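Local coordinates for oxidoreductase (PDB 1ZH8), which binds NADP and probably catalyses NADP-dependent oxidation or reduction at a CH-OH group of its substrate, at residues V86-P91 with P97-A102; K113-D118 with K318-I323; V24-A29 with S56-F61; E32-A37 with Q292-D297. All coordinates share one frame; numbering follows the deposited sequence. Where two conformers were deposited one is given.

Contact 1. Residues V86-P91 with P97-A102; sequences VDLTLP and PFIEKA. With NAP (NADP nicotinamide-adenine-dinucleotide phosphate), chain D.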
# COMPACT_ATOMS: atom_id res chain seq x y z
N VAL A 86 -8.16 36.23 -16.63
CA VAL A 86 -7.10 35.61 -17.37
C VAL A 86 -6.99 34.13 -16.98
O VAL A 86 -7.35 33.73 -15.87
CB VAL A 86 -5.74 36.36 -17.20
CG1 VAL A 86 -5.83 37.81 -17.77
CG2 VAL A 86 -5.29 36.40 -15.73
N ASP A 87 -6.56 33.33 -17.94
CA ASP A 87 -6.36 31.91 -17.73
C ASP A 87 -4.87 31.62 -17.82
O ASP A 87 -4.25 31.81 -18.86
CB ASP A 87 -7.15 31.15 -18.80
CG ASP A 87 -7.00 29.65 -18.69
OD1 ASP A 87 -6.64 29.15 -17.59
OD2 ASP A 87 -7.26 28.95 -19.72
N LEU A 88 -4.29 31.15 -16.72
CA LEU A 88 -2.86 30.91 -16.69
C LEU A 88 -2.57 29.43 -16.85
O LEU A 88 -2.96 28.61 -16.01
CB LEU A 88 -2.22 31.44 -15.40
CG LEU A 88 -2.70 32.80 -14.88
CD1 LEU A 88 -2.11 33.15 -13.49
CD2 LEU A 88 -2.41 33.90 -15.89
N THR A 89 -1.90 29.10 -17.96
CA THR A 89 -1.44 27.73 -18.20
C THR A 89 0.07 27.76 -18.38
O THR A 89 0.59 27.59 -19.48
CB THR A 89 -2.12 27.13 -19.45
OG1 THR A 89 -2.21 28.14 -20.47
CG2 THR A 89 -3.54 26.66 -19.10
N LEU A 90 0.76 27.98 -17.26
CA LEU A 90 2.17 28.34 -17.26
C LEU A 90 2.98 27.33 -16.48
O LEU A 90 2.41 26.48 -15.76
CB LEU A 90 2.34 29.69 -16.59
CG LEU A 90 1.62 30.82 -17.31
CD1 LEU A 90 1.45 31.99 -16.38
CD2 LEU A 90 2.40 31.20 -18.52
N PRO A 91 4.32 27.43 -16.61
CA PRO A 91 5.20 26.75 -15.66
C PRO A 91 4.79 27.18 -14.25
O PRO A 91 4.61 28.38 -13.98
CB PRO A 91 6.59 27.31 -16.01
CG PRO A 91 6.50 27.66 -17.45
CD PRO A 91 5.08 28.15 -17.65
N PRO A 97 3.62 35.02 -8.89
CA PRO A 97 3.77 36.41 -9.35
C PRO A 97 2.70 36.85 -10.35
O PRO A 97 2.29 38.01 -10.32
CB PRO A 97 5.17 36.45 -9.99
CG PRO A 97 5.54 35.03 -10.23
CD PRO A 97 4.84 34.22 -9.16
N PHE A 98 2.22 35.93 -11.19
CA PHE A 98 1.23 36.28 -12.22
C PHE A 98 -0.18 36.48 -11.65
O PHE A 98 -0.91 37.38 -12.08
CB PHE A 98 1.23 35.26 -13.36
CG PHE A 98 2.29 35.50 -14.40
CD1 PHE A 98 3.56 35.96 -14.05
CD2 PHE A 98 2.02 35.26 -15.75
CE1 PHE A 98 4.54 36.20 -15.03
CE2 PHE A 98 2.98 35.46 -16.73
CZ PHE A 98 4.24 35.94 -16.38
N ILE A 99 -0.54 35.67 -10.66
CA ILE A 99 -1.79 35.87 -9.93
C ILE A 99 -1.77 37.25 -9.28
O ILE A 99 -2.74 38.02 -9.39
CB ILE A 99 -2.05 34.74 -8.90
CG1 ILE A 99 -2.45 33.45 -9.64
CG2 ILE A 99 -3.11 35.17 -7.86
CD1 ILE A 99 -2.36 32.17 -8.78
N GLU A 100 -0.66 37.58 -8.63
CA GLU A 100 -0.53 38.88 -7.97
C GLU A 100 -0.66 40.03 -8.96
O GLU A 100 -1.29 41.05 -8.66
CB GLU A 100 0.79 39.02 -7.20
CG GLU A 100 0.78 40.24 -6.27
CD GLU A 100 1.99 40.32 -5.36
OE1 GLU A 100 2.80 39.37 -5.34
OE2 GLU A 100 2.13 41.34 -4.65
N LYS A 101 -0.05 39.88 -10.14
CA LYS A 101 -0.15 40.93 -11.15
C LYS A 101 -1.62 41.12 -11.55
O LYS A 101 -2.10 42.24 -11.62
CB LYS A 101 0.74 40.63 -12.37
CG LYS A 101 2.17 41.12 -12.23
CD LYS A 101 3.15 40.30 -13.09
CE LYS A 101 4.60 40.63 -12.72
NZ LYS A 101 5.59 39.62 -13.22
N ALA A 102 -2.34 40.02 -11.77
CA ALA A 102 -3.74 40.09 -12.17
C ALA A 102 -4.61 40.80 -11.12
O ALA A 102 -5.41 41.68 -11.45
CB ALA A 102 -4.26 38.71 -12.48
PA NAP D . 3.79 23.78 -21.50
O1A NAP D . 3.41 23.07 -22.75
O2A NAP D . 5.25 23.94 -21.35
O5B NAP D . 3.00 25.17 -21.45
C5B NAP D . 3.56 26.29 -20.81
C4B NAP D . 3.35 27.49 -21.71
O4B NAP D . 3.70 28.69 -21.02
C3B NAP D . 4.24 27.44 -22.95
O3B NAP D . 3.47 27.99 -23.98
C2B NAP D . 5.37 28.37 -22.56
O2B NAP D . 6.29 28.94 -23.48
C1B NAP D . 4.59 29.44 -21.83
N9A NAP D . 5.46 30.28 -21.02
C8A NAP D . 6.62 29.92 -20.38
N7A NAP D . 7.10 31.00 -19.73
C5A NAP D . 6.26 32.05 -19.96
C6A NAP D . 6.26 33.38 -19.56
N6A NAP D . 7.24 33.86 -18.81
N1A NAP D . 5.25 34.21 -19.95
C2A NAP D . 4.24 33.73 -20.75
N3A NAP D . 4.24 32.42 -21.16
C4A NAP D . 5.23 31.60 -20.77
O3 NAP D . 3.25 22.94 -20.25
PN NAP D . 1.71 22.54 -20.04
O1N NAP D . 0.75 23.24 -20.95
O2N NAP D . 1.82 21.09 -19.95
O5D NAP D . 1.37 23.07 -18.55
C5D NAP D . 1.01 24.40 -18.25
C4D NAP D . 0.16 24.40 -16.97
O4D NAP D . -0.96 23.55 -17.17
C3D NAP D . 0.95 23.82 -15.79
O3D NAP D . 0.69 24.56 -14.61
C2D NAP D . 0.42 22.42 -15.62
O2D NAP D . 0.48 21.97 -14.29
C1D NAP D . -1.00 22.56 -16.15
N1N NAP D . -1.49 21.28 -16.67
C2N NAP D . -2.62 20.76 -16.11
C3N NAP D . -3.14 19.54 -16.55
C7N NAP D . -4.50 19.07 -16.10
O7N NAP D . -4.92 17.82 -16.57
N7N NAP D . -5.28 19.83 -15.30
C4N NAP D . -2.48 18.85 -17.58
C5N NAP D . -1.32 19.40 -18.16
C6N NAP D . -0.83 20.62 -17.69
P2B NAP D . 6.25 29.12 -25.08
O1X NAP D . 5.51 30.38 -25.48
O2X NAP D . 5.57 27.95 -25.75
O3X NAP D . 7.71 29.21 -25.48
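Leu90 and Phe98 meet at about a right angle, with Leu90 CD1 3.4 Å from Phe98 CD2 and lying obliquely to the ring. Leu90 CG lies opposite its own carbonyl carbon (chi1 -62°), and the fork beyond it gives the other methyl to the cofactor: CD2 is 3.4 Å from adenine N3A of NADP, so a branched aliphatic residue suits both neighbours. Back on the strand itself, Leu88 sends CD1 between two helix residues, 3.9 Å from Ile99 CG1 and 4.0 Å from Phe98 CB. Val86 closes the row with CG2 4.1 Å from Ala102 CB, where a small residue lets the helix come near. O3D of the nicotinamide ribose donates to the backbone Leu90 O over 2.8 Å, while the Pro91 ring packs on the adenine, its CD 3.6 Å from C8A. Tyr74 stacks on the Phe98 ring, and its hydroxyl is hydrogen-bonded to Phe98 O. The 86-88 strand and 97-102 helix segments run at 175°, almost antiparallel, as expected of a beta-alpha-beta crossover in a Rossmann fold. Strand 85-88 lies between strands 19-24 and 108-112, Val24 touching Leu88, Leu90 and Phe98, Val109 touching Leu88 and Ala102.

Contact 2. Residues K113-D118 with K318-I323; sequences KPISTD and KDLAFI. With NAP (NADP nicotinamide-adenine-dinucleotide phosphate), chain D.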
# COMPACT_ATOMS: atom_id res chain seq x y z
N LYS A 113 -3.43 23.89 -11.78
CA LYS A 113 -2.73 23.22 -10.70
C LYS A 113 -1.31 22.93 -11.17
O LYS A 113 -1.06 22.95 -12.37
CB LYS A 113 -3.45 21.91 -10.33
CG LYS A 113 -4.04 21.10 -11.50
CD LYS A 113 -3.00 20.64 -12.56
CE LYS A 113 -2.00 19.66 -11.98
NZ LYS A 113 -0.89 19.37 -12.89
N PRO A 114 -0.37 22.67 -10.24
CA PRO A 114 -0.49 22.85 -8.78
C PRO A 114 -0.63 24.33 -8.43
O PRO A 114 -0.17 25.18 -9.21
CB PRO A 114 0.84 22.30 -8.24
CG PRO A 114 1.40 21.42 -9.41
CD PRO A 114 0.93 22.10 -10.64
N ILE A 115 -1.24 24.63 -7.28
CA ILE A 115 -1.34 26.00 -6.82
C ILE A 115 0.00 26.75 -6.94
O ILE A 115 0.03 27.87 -7.44
CB ILE A 115 -1.94 26.09 -5.40
CG1 ILE A 115 -2.23 27.55 -5.03
CG2 ILE A 115 -1.04 25.43 -4.37
CD1 ILE A 115 -2.72 27.76 -3.59
N SER A 116 1.10 26.13 -6.50
CA SER A 116 2.44 26.72 -6.63
C SER A 116 3.51 25.63 -6.50
O SER A 116 3.19 24.45 -6.54
CB SER A 116 2.67 27.82 -5.60
OG SER A 116 3.86 28.52 -5.90
N THR A 117 4.77 26.03 -6.34
CA THR A 117 5.89 25.11 -6.42
C THR A 117 6.05 24.30 -5.15
O THR A 117 6.66 23.23 -5.15
CB THR A 117 7.21 25.87 -6.66
OG1 THR A 117 7.35 26.86 -5.64
CG2 THR A 117 7.22 26.55 -8.03
N ASP A 118 5.50 24.84 -4.06
CA ASP A 118 5.58 24.26 -2.72
C ASP A 118 4.59 24.97 -1.79
O ASP A 118 3.99 25.99 -2.16
CB ASP A 118 7.01 24.39 -2.14
CG ASP A 118 7.56 25.79 -2.29
OD1 ASP A 118 7.08 26.67 -1.56
OD2 ASP A 118 8.43 26.02 -3.15
N LYS A 318 -4.14 22.39 0.16
CA LYS A 318 -4.25 21.09 0.84
C LYS A 318 -3.85 19.92 -0.06
O LYS A 318 -3.24 18.97 0.42
CB LYS A 318 -5.66 20.88 1.43
CG LYS A 318 -5.99 21.84 2.58
CD LYS A 318 -7.49 21.83 2.91
CE LYS A 318 -7.73 22.64 4.20
NZ LYS A 318 -9.13 22.60 4.67
N ASP A 319 -4.17 19.98 -1.35
CA ASP A 319 -3.71 18.94 -2.25
C ASP A 319 -2.18 18.90 -2.28
O ASP A 319 -1.56 17.83 -2.20
CB ASP A 319 -4.22 19.15 -3.67
CG ASP A 319 -5.72 19.16 -3.78
OD1 ASP A 319 -6.41 18.49 -2.98
OD2 ASP A 319 -6.22 19.86 -4.70
N LEU A 320 -1.58 20.08 -2.39
CA LEU A 320 -0.15 20.17 -2.54
C LEU A 320 0.52 19.69 -1.24
O LEU A 320 1.43 18.89 -1.30
CB LEU A 320 0.26 21.60 -2.93
CG LEU A 320 1.74 21.85 -3.20
CD1 LEU A 320 2.30 20.87 -4.20
CD2 LEU A 320 1.91 23.25 -3.74
N ALA A 321 0.00 20.13 -0.10
CA ALA A 321 0.48 19.70 1.23
C ALA A 321 0.58 18.17 1.41
O ALA A 321 1.57 17.68 1.97
CB ALA A 321 -0.38 20.31 2.33
N PHE A 322 -0.43 17.44 0.95
CA PHE A 322 -0.38 15.99 0.97
C PHE A 322 0.88 15.48 0.24
O PHE A 322 1.65 14.69 0.79
CB PHE A 322 -1.65 15.36 0.35
CG PHE A 322 -1.56 13.87 0.16
CD1 PHE A 322 -1.93 12.99 1.18
CD2 PHE A 322 -1.09 13.33 -1.04
CE1 PHE A 322 -1.85 11.61 1.02
CE2 PHE A 322 -0.99 11.94 -1.21
CZ PHE A 322 -1.37 11.08 -0.18
N ILE A 323 1.09 15.95 -0.99
CA ILE A 323 2.25 15.52 -1.77
C ILE A 323 3.55 16.01 -1.14
O ILE A 323 4.49 15.22 -0.96
CB ILE A 323 2.16 15.96 -3.24
CG1 ILE A 323 0.93 15.34 -3.91
CG2 ILE A 323 3.42 15.57 -4.00
CD1 ILE A 323 0.96 13.85 -3.94
PA NAP D . 3.79 23.78 -21.50
O1A NAP D . 3.41 23.07 -22.75
O2A NAP D . 5.25 23.94 -21.35
O5B NAP D . 3.00 25.17 -21.45
C5B NAP D . 3.56 26.29 -20.81
C4B NAP D . 3.35 27.49 -21.71
O4B NAP D . 3.70 28.69 -21.02
C3B NAP D . 4.24 27.44 -22.95
O3B NAP D . 3.47 27.99 -23.98
C2B NAP D . 5.37 28.37 -22.56
O2B NAP D . 6.29 28.94 -23.48
C1B NAP D . 4.59 29.44 -21.83
N9A NAP D . 5.46 30.28 -21.02
C8A NAP D . 6.62 29.92 -20.38
N7A NAP D . 7.10 31.00 -19.73
C5A NAP D . 6.26 32.05 -19.96
C6A NAP D . 6.26 33.38 -19.56
N6A NAP D . 7.24 33.86 -18.81
N1A NAP D . 5.25 34.21 -19.95
C2A NAP D . 4.24 33.73 -20.75
N3A NAP D . 4.24 32.42 -21.16
C4A NAP D . 5.23 31.60 -20.77
O3 NAP D . 3.25 22.94 -20.25
PN NAP D . 1.71 22.54 -20.04
O1N NAP D . 0.75 23.24 -20.95
O2N NAP D . 1.82 21.09 -19.95
O5D NAP D . 1.37 23.07 -18.55
C5D NAP D . 1.01 24.40 -18.25
C4D NAP D . 0.16 24.40 -16.97
O4D NAP D . -0.96 23.55 -17.17
C3D NAP D . 0.95 23.82 -15.79
O3D NAP D . 0.69 24.56 -14.61
C2D NAP D . 0.42 22.42 -15.62
O2D NAP D . 0.48 21.97 -14.29
C1D NAP D . -1.00 22.56 -16.15
N1N NAP D . -1.49 21.28 -16.67
C2N NAP D . -2.62 20.76 -16.11
C3N NAP D . -3.14 19.54 -16.55
C7N NAP D . -4.50 19.07 -16.10
O7N NAP D . -4.92 17.82 -16.57
N7N NAP D . -5.28 19.83 -15.30
C4N NAP D . -2.48 18.85 -17.58
C5N NAP D . -1.32 19.40 -18.16
C6N NAP D . -0.83 20.62 -17.69
P2B NAP D . 6.25 29.12 -25.08
O1X NAP D . 5.51 30.38 -25.48
O2X NAP D . 5.57 27.95 -25.75
O3X NAP D . 7.71 29.21 -25.48
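Leu320 holds its CD2 methyl above the plane of the Ser116-Thr117 peptide, out at its oxygen end, 3.3 Å from Ser116 O. A second flat group, the Asp118 carboxylate, is met from above its plane by Thr117 OG1, which donates to Asp118 OD2 across 2.8 Å; Asp118 OD1 is bonded to Thr121 in the first turn of helix 119-131, the helix that Asp118 caps. Lys113 CD comes obliquely to the nicotinamide ring, 3.6 Å from C2N. The same Leu320 methyl also packs 3.7 Å from Ile115 CG2, the two side chains crossing at about a right angle. With CG anti to the backbone N (chi1 -177°), Leu320 carries CD2 to the loop, and an uncharged branched chain suits a buried spot where one methyl must meet both Ile115 and backbone atoms. Lys113 and Pro114, joined by a cis peptide bond, end the Glu-Lys-Pro sequence characteristic of this family, just after a strand of the Rossmann domain. O2D of the nicotinamide ribose donates to Lys113 O at 2.6 Å and accepts from Lys113 NZ at 3.3 Å, the side chain bending at chi2 and chi3 to reach back. A methionine in place of Lys113 would probably leave Asp198 without this salt-bridge partner and O2D held from this residue by the carbonyl alone. On the helix, Asp319 turns to Arg143 and Arg208, which pair with its two carboxylate oxygens.

Contact 3. Residues V24-A29 with S56-F61; sequences VGCGIA and SHAEEF. With NAP (NADP nicotinamide-adenine-dinucleotide phosphate), chain D.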
# COMPACT_ATOMS: atom_id res chain seq x y z
N VAL A 24 -2.98 32.98 -21.15
CA VAL A 24 -1.57 33.28 -20.90
C VAL A 24 -0.79 31.98 -20.80
O VAL A 24 -0.99 31.19 -19.88
CB VAL A 24 -1.34 34.08 -19.59
CG1 VAL A 24 0.16 34.49 -19.47
CG2 VAL A 24 -2.28 35.29 -19.48
N GLY A 25 0.13 31.78 -21.74
CA GLY A 25 0.88 30.55 -21.84
C GLY A 25 0.21 29.61 -22.82
O GLY A 25 -0.65 28.84 -22.44
N CYS A 26 0.61 29.67 -24.09
CA CYS A 26 -0.03 28.90 -25.13
C CYS A 26 0.74 27.62 -25.41
O CYS A 26 1.45 27.50 -26.41
CB CYS A 26 -0.10 29.75 -26.39
SG CYS A 26 -0.97 31.32 -26.16
N GLY A 27 0.60 26.66 -24.49
CA GLY A 27 1.29 25.38 -24.58
C GLY A 27 0.29 24.25 -24.64
O GLY A 27 -0.85 24.42 -25.10
N ILE A 28 0.70 23.09 -24.13
CA ILE A 28 -0.10 21.90 -24.28
C ILE A 28 -1.49 22.05 -23.66
O ILE A 28 -2.51 21.88 -24.37
CB ILE A 28 0.65 20.66 -23.76
CG1 ILE A 28 1.92 20.45 -24.59
CG2 ILE A 28 -0.23 19.41 -23.87
CD1 ILE A 28 2.90 19.44 -23.97
N ALA A 29 -1.55 22.39 -22.38
CA ALA A 29 -2.84 22.52 -21.71
C ALA A 29 -3.76 23.53 -22.41
O ALA A 29 -4.94 23.24 -22.65
CB ALA A 29 -2.66 22.89 -20.27
N SER A 56 5.37 33.35 -31.93
CA SER A 56 4.78 32.53 -32.97
C SER A 56 3.81 31.50 -32.38
O SER A 56 2.81 31.13 -33.02
CB SER A 56 5.85 31.86 -33.85
OG SER A 56 6.48 30.80 -33.16
N HIS A 57 4.09 31.04 -31.16
CA HIS A 57 3.22 30.12 -30.44
C HIS A 57 1.89 30.77 -30.07
O HIS A 57 0.83 30.12 -30.14
CB HIS A 57 3.91 29.58 -29.19
CG HIS A 57 4.97 28.57 -29.47
ND1 HIS A 57 5.60 27.84 -28.48
CD2 HIS A 57 5.52 28.15 -30.64
CE1 HIS A 57 6.49 27.03 -29.02
NE2 HIS A 57 6.46 27.20 -30.33
N ALA A 58 1.95 32.04 -29.68
CA ALA A 58 0.77 32.82 -29.34
C ALA A 58 -0.05 33.12 -30.58
O ALA A 58 -1.29 33.18 -30.51
CB ALA A 58 1.15 34.12 -28.64
N GLU A 59 0.65 33.34 -31.70
CA GLU A 59 0.00 33.61 -32.99
C GLU A 59 -0.72 32.37 -33.55
O GLU A 59 -1.84 32.49 -34.06
CB GLU A 59 1.00 34.16 -33.99
CG GLU A 59 1.50 35.58 -33.68
CD GLU A 59 2.63 36.02 -34.59
OE1 GLU A 59 3.35 35.15 -35.15
OE2 GLU A 59 2.82 37.25 -34.75
N GLU A 60 -0.09 31.20 -33.44
CA GLU A 60 -0.71 29.93 -33.84
C GLU A 60 -1.96 29.69 -33.00
O GLU A 60 -3.00 29.32 -33.52
CB GLU A 60 0.25 28.74 -33.65
CG GLU A 60 1.39 28.60 -34.67
CD GLU A 60 2.60 27.76 -34.13
OE1 GLU A 60 2.44 26.95 -33.17
OE2 GLU A 60 3.71 27.93 -34.69
N PHE A 61 -1.84 29.90 -31.70
CA PHE A 61 -2.98 29.82 -30.81
C PHE A 61 -4.09 30.81 -31.19
O PHE A 61 -5.26 30.42 -31.25
CB PHE A 61 -2.56 30.01 -29.35
CG PHE A 61 -3.65 29.71 -28.36
CD1 PHE A 61 -3.85 28.42 -27.92
CD2 PHE A 61 -4.47 30.72 -27.88
CE1 PHE A 61 -4.86 28.13 -27.00
CE2 PHE A 61 -5.48 30.44 -26.96
CZ PHE A 61 -5.67 29.15 -26.53
PA NAP D . 3.79 23.78 -21.50
O1A NAP D . 3.41 23.07 -22.75
O2A NAP D . 5.25 23.94 -21.35
O5B NAP D . 3.00 25.17 -21.45
C5B NAP D . 3.56 26.29 -20.81
C4B NAP D . 3.35 27.49 -21.71
O4B NAP D . 3.70 28.69 -21.02
C3B NAP D . 4.24 27.44 -22.95
O3B NAP D . 3.47 27.99 -23.98
C2B NAP D . 5.37 28.37 -22.56
O2B NAP D . 6.29 28.94 -23.48
C1B NAP D . 4.59 29.44 -21.83
N9A NAP D . 5.46 30.28 -21.02
C8A NAP D . 6.62 29.92 -20.38
N7A NAP D . 7.10 31.00 -19.73
C5A NAP D . 6.26 32.05 -19.96
C6A NAP D . 6.26 33.38 -19.56
N6A NAP D . 7.24 33.86 -18.81
N1A NAP D . 5.25 34.21 -19.95
C2A NAP D . 4.24 33.73 -20.75
N3A NAP D . 4.24 32.42 -21.16
C4A NAP D . 5.23 31.60 -20.77
O3 NAP D . 3.25 22.94 -20.25
PN NAP D . 1.71 22.54 -20.04
O1N NAP D . 0.75 23.24 -20.95
O2N NAP D . 1.82 21.09 -19.95
O5D NAP D . 1.37 23.07 -18.55
C5D NAP D . 1.01 24.40 -18.25
C4D NAP D . 0.16 24.40 -16.97
O4D NAP D . -0.96 23.55 -17.17
C3D NAP D . 0.95 23.82 -15.79
O3D NAP D . 0.69 24.56 -14.61
C2D NAP D . 0.42 22.42 -15.62
O2D NAP D . 0.48 21.97 -14.29
C1D NAP D . -1.00 22.56 -16.15
N1N NAP D . -1.49 21.28 -16.67
C2N NAP D . -2.62 20.76 -16.11
C3N NAP D . -3.14 19.54 -16.55
C7N NAP D . -4.50 19.07 -16.10
O7N NAP D . -4.92 17.82 -16.57
N7N NAP D . -5.28 19.83 -15.30
C4N NAP D . -2.48 18.85 -17.58
C5N NAP D . -1.32 19.40 -18.16
C6N NAP D . -0.83 20.62 -17.69
P2B NAP D . 6.25 29.12 -25.08
O1X NAP D . 5.51 30.38 -25.48
O2X NAP D . 5.57 27.95 -25.75
O3X NAP D . 7.71 29.21 -25.48
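Cys26 points its sulfur at Phe61: SG lies 4.3 Å from the ring centroid and 33° off the ring normal, an oblique sulfur-aromatic contact. With SG turned away from its own carbonyl carbon (chi1 -57°), the small thiol also fits against Ala58. His57 O rests 3.9 Å from Cys26 CB, while the imidazole leads off to NADP, where ND1 donates in the ring plane to O2X of the 2'-phosphate at 2.7 Å, consistent with recognition of the group that distinguishes NADP from NAD. A leucine in place of this histidine would probably leave O2X without this donor and the phosphate less firmly held. Gly25 and Gly27 fit the GxGxxA pattern of a Rossmann dinucleotide-binding turn. A beta carbon on Gly27 would clash with O5B, and the backbone angles of Gly25 themselves call for glycine. Beyond them, Ile28 N (3.0 Å to O1A) and Ala29 N (2.8 Å to O1N) grip the diphosphate. Val50 of strand 45-51 backs Cys26, Ala58 and Phe61, while Phe61 reaches Ala30 and Arg31 of helix 28-39.

Contact 4. Residues E32-A37 with Q292-D297; sequences ELHLPA and QKEFED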
# COMPACT_ATOMS: atom_id res chain seq x y z
N GLU A 32 -4.83 21.99 -25.91
CA GLU A 32 -5.35 20.64 -26.05
C GLU A 32 -6.45 20.35 -25.04
O GLU A 32 -7.32 19.50 -25.28
CB GLU A 32 -4.22 19.60 -25.96
CG GLU A 32 -3.38 19.51 -27.25
CD GLU A 32 -2.29 18.43 -27.22
OE1 GLU A 32 -2.30 17.57 -26.30
OE2 GLU A 32 -1.43 18.43 -28.14
N LEU A 33 -6.42 21.09 -23.93
CA LEU A 33 -7.30 20.82 -22.81
C LEU A 33 -8.26 22.00 -22.60
O LEU A 33 -9.47 21.81 -22.50
CB LEU A 33 -6.47 20.49 -21.56
CG LEU A 33 -5.52 19.27 -21.67
CD1 LEU A 33 -4.74 19.07 -20.39
CD2 LEU A 33 -6.27 17.97 -22.01
N HIS A 34 -7.72 23.22 -22.58
CA HIS A 34 -8.54 24.42 -22.31
C HIS A 34 -9.36 24.90 -23.49
O HIS A 34 -10.55 25.15 -23.34
CB HIS A 34 -7.70 25.55 -21.71
CG HIS A 34 -7.33 25.31 -20.28
ND1 HIS A 34 -7.19 26.32 -19.36
CD2 HIS A 34 -7.09 24.15 -19.60
CE1 HIS A 34 -6.87 25.81 -18.18
NE2 HIS A 34 -6.81 24.49 -18.31
N LEU A 35 -8.74 25.01 -24.65
CA LEU A 35 -9.46 25.53 -25.80
C LEU A 35 -10.67 24.67 -26.20
O LEU A 35 -11.75 25.22 -26.39
CB LEU A 35 -8.52 25.73 -26.98
CG LEU A 35 -9.14 26.45 -28.18
CD1 LEU A 35 -9.46 27.91 -27.84
CD2 LEU A 35 -8.17 26.36 -29.34
N PRO A 36 -10.52 23.35 -26.30
CA PRO A 36 -11.71 22.59 -26.73
C PRO A 36 -12.87 22.71 -25.72
O PRO A 36 -14.03 22.75 -26.11
CB PRO A 36 -11.21 21.13 -26.80
CG PRO A 36 -9.73 21.21 -26.80
CD PRO A 36 -9.36 22.47 -26.05
N ALA A 37 -12.56 22.78 -24.44
CA ALA A 37 -13.58 23.01 -23.43
C ALA A 37 -14.19 24.40 -23.61
O ALA A 37 -15.42 24.54 -23.63
CB ALA A 37 -13.00 22.83 -22.06
N GLN A 292 -14.27 21.48 -19.01
CA GLN A 292 -15.45 22.25 -19.35
C GLN A 292 -16.21 22.53 -18.07
O GLN A 292 -16.68 23.65 -17.85
CB GLN A 292 -16.31 21.45 -20.32
CG GLN A 292 -17.49 22.20 -20.84
CD GLN A 292 -18.26 21.39 -21.85
OE1 GLN A 292 -17.68 20.75 -22.74
NE2 GLN A 292 -19.58 21.38 -21.71
N LYS A 293 -16.32 21.51 -17.23
CA LYS A 293 -17.06 21.60 -16.00
C LYS A 293 -16.45 22.63 -15.05
O LYS A 293 -17.18 23.39 -14.39
CB LYS A 293 -17.20 20.23 -15.35
CG LYS A 293 -18.42 19.49 -15.82
CD LYS A 293 -18.66 18.28 -14.95
CE LYS A 293 -19.57 18.59 -13.76
NZ LYS A 293 -19.58 17.47 -12.75
N GLU A 294 -15.13 22.69 -15.00
CA GLU A 294 -14.49 23.66 -14.14
C GLU A 294 -14.65 25.10 -14.66
O GLU A 294 -14.74 26.04 -13.87
CB GLU A 294 -13.02 23.30 -13.82
CG GLU A 294 -12.05 23.41 -14.96
CD GLU A 294 -10.65 22.94 -14.61
OE1 GLU A 294 -10.36 22.72 -13.41
OE2 GLU A 294 -9.83 22.79 -15.54
N PHE A 295 -14.71 25.28 -15.98
CA PHE A 295 -14.89 26.62 -16.54
C PHE A 295 -16.31 27.13 -16.29
O PHE A 295 -16.52 28.31 -16.00
CB PHE A 295 -14.53 26.68 -18.03
CG PHE A 295 -13.07 26.96 -18.29
CD1 PHE A 295 -12.55 28.24 -18.12
CD2 PHE A 295 -12.22 25.95 -18.74
CE1 PHE A 295 -11.19 28.51 -18.35
CE2 PHE A 295 -10.86 26.20 -18.98
CZ PHE A 295 -10.34 27.49 -18.78
N GLU A 296 -17.27 26.22 -16.36
CA GLU A 296 -18.63 26.52 -16.00
C GLU A 296 -18.68 27.00 -14.55
O GLU A 296 -19.33 28.00 -14.25
CB GLU A 296 -19.53 25.29 -16.20
CG GLU A 296 -19.79 24.92 -17.66
CD GLU A 296 -20.61 23.63 -17.88
OE1 GLU A 296 -21.07 23.00 -16.89
OE2 GLU A 296 -20.81 23.24 -19.06
N ASP A 297 -17.97 26.30 -13.67
CA ASP A 297 -18.02 26.57 -12.24
C ASP A 297 -17.40 27.95 -11.95
O ASP A 297 -17.97 28.76 -11.19
CB ASP A 297 -17.32 25.44 -11.46
CG ASP A 297 -17.41 25.62 -9.95
OD1 ASP A 297 -18.52 25.66 -9.40
OD2 ASP A 297 -16.35 25.69 -9.31
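His34 offers a ring face to the edge of Phe295, a T-shaped pair with centroids 5.1 Å apart and planes at 88°. Phe295 CZ comes within 3.4 Å of His34 ND1, toward the rim of the imidazole. That ring is fixed at both nitrogens, ND1 being bonded to Asp87 and NE2 to Glu112, so histidine here serves as a two-ended polar link as well as a flat surface. Buried Glu294 is a neighbour, its OE2 4.4 Å from His34 NE2 and not bonded to it. Also tight is the place where Ala37 CB meets the Gln292 backbone, 3.6 Å from Gln292 N; alanine suits an approach in which Ala37 CA and Gln292 CA stand 4.6 Å apart. The contact is a helix-helix crossing, at -62° between the short segments, that sets helix 28-39 of the Rossmann domain against helix 290-303 from far along the chain. Helix 28-39 is kinked at Pro36, whose N lacks the usual bond to the preceding turn. The packing is slacker at partly exposed Gln292, which extends past Ala37 with CG anti to the backbone N (chi1 -174°); its NE2 makes a weak bond of 3.5 Å to Glu296 OE2, while its OE1 is weakly bonded to Asn40.

From the N terminus, residues 24-29, the turn leading into helix 28-39, open contact 3, and residues 32-37 of that helix open contact 4. Contact 3 closes first, at 56-61, within the first half of the Rossmann domain. Contact 1 then opens and closes locally, 86-91 with 97-102, wholly within the long span of contact 4. Contact 2 opens at 113-118 before contact 4 closes at 292-297, and itself closes last, at 318-323; contact 4 therefore crosses both contact 3 and contact 2. Contacts 1 and 3 lie inside the nucleotide-binding domain, whereas 2 and 4 tie it to helices near the C terminus. Contacts 1, 2 and 3 all touch the same NADP.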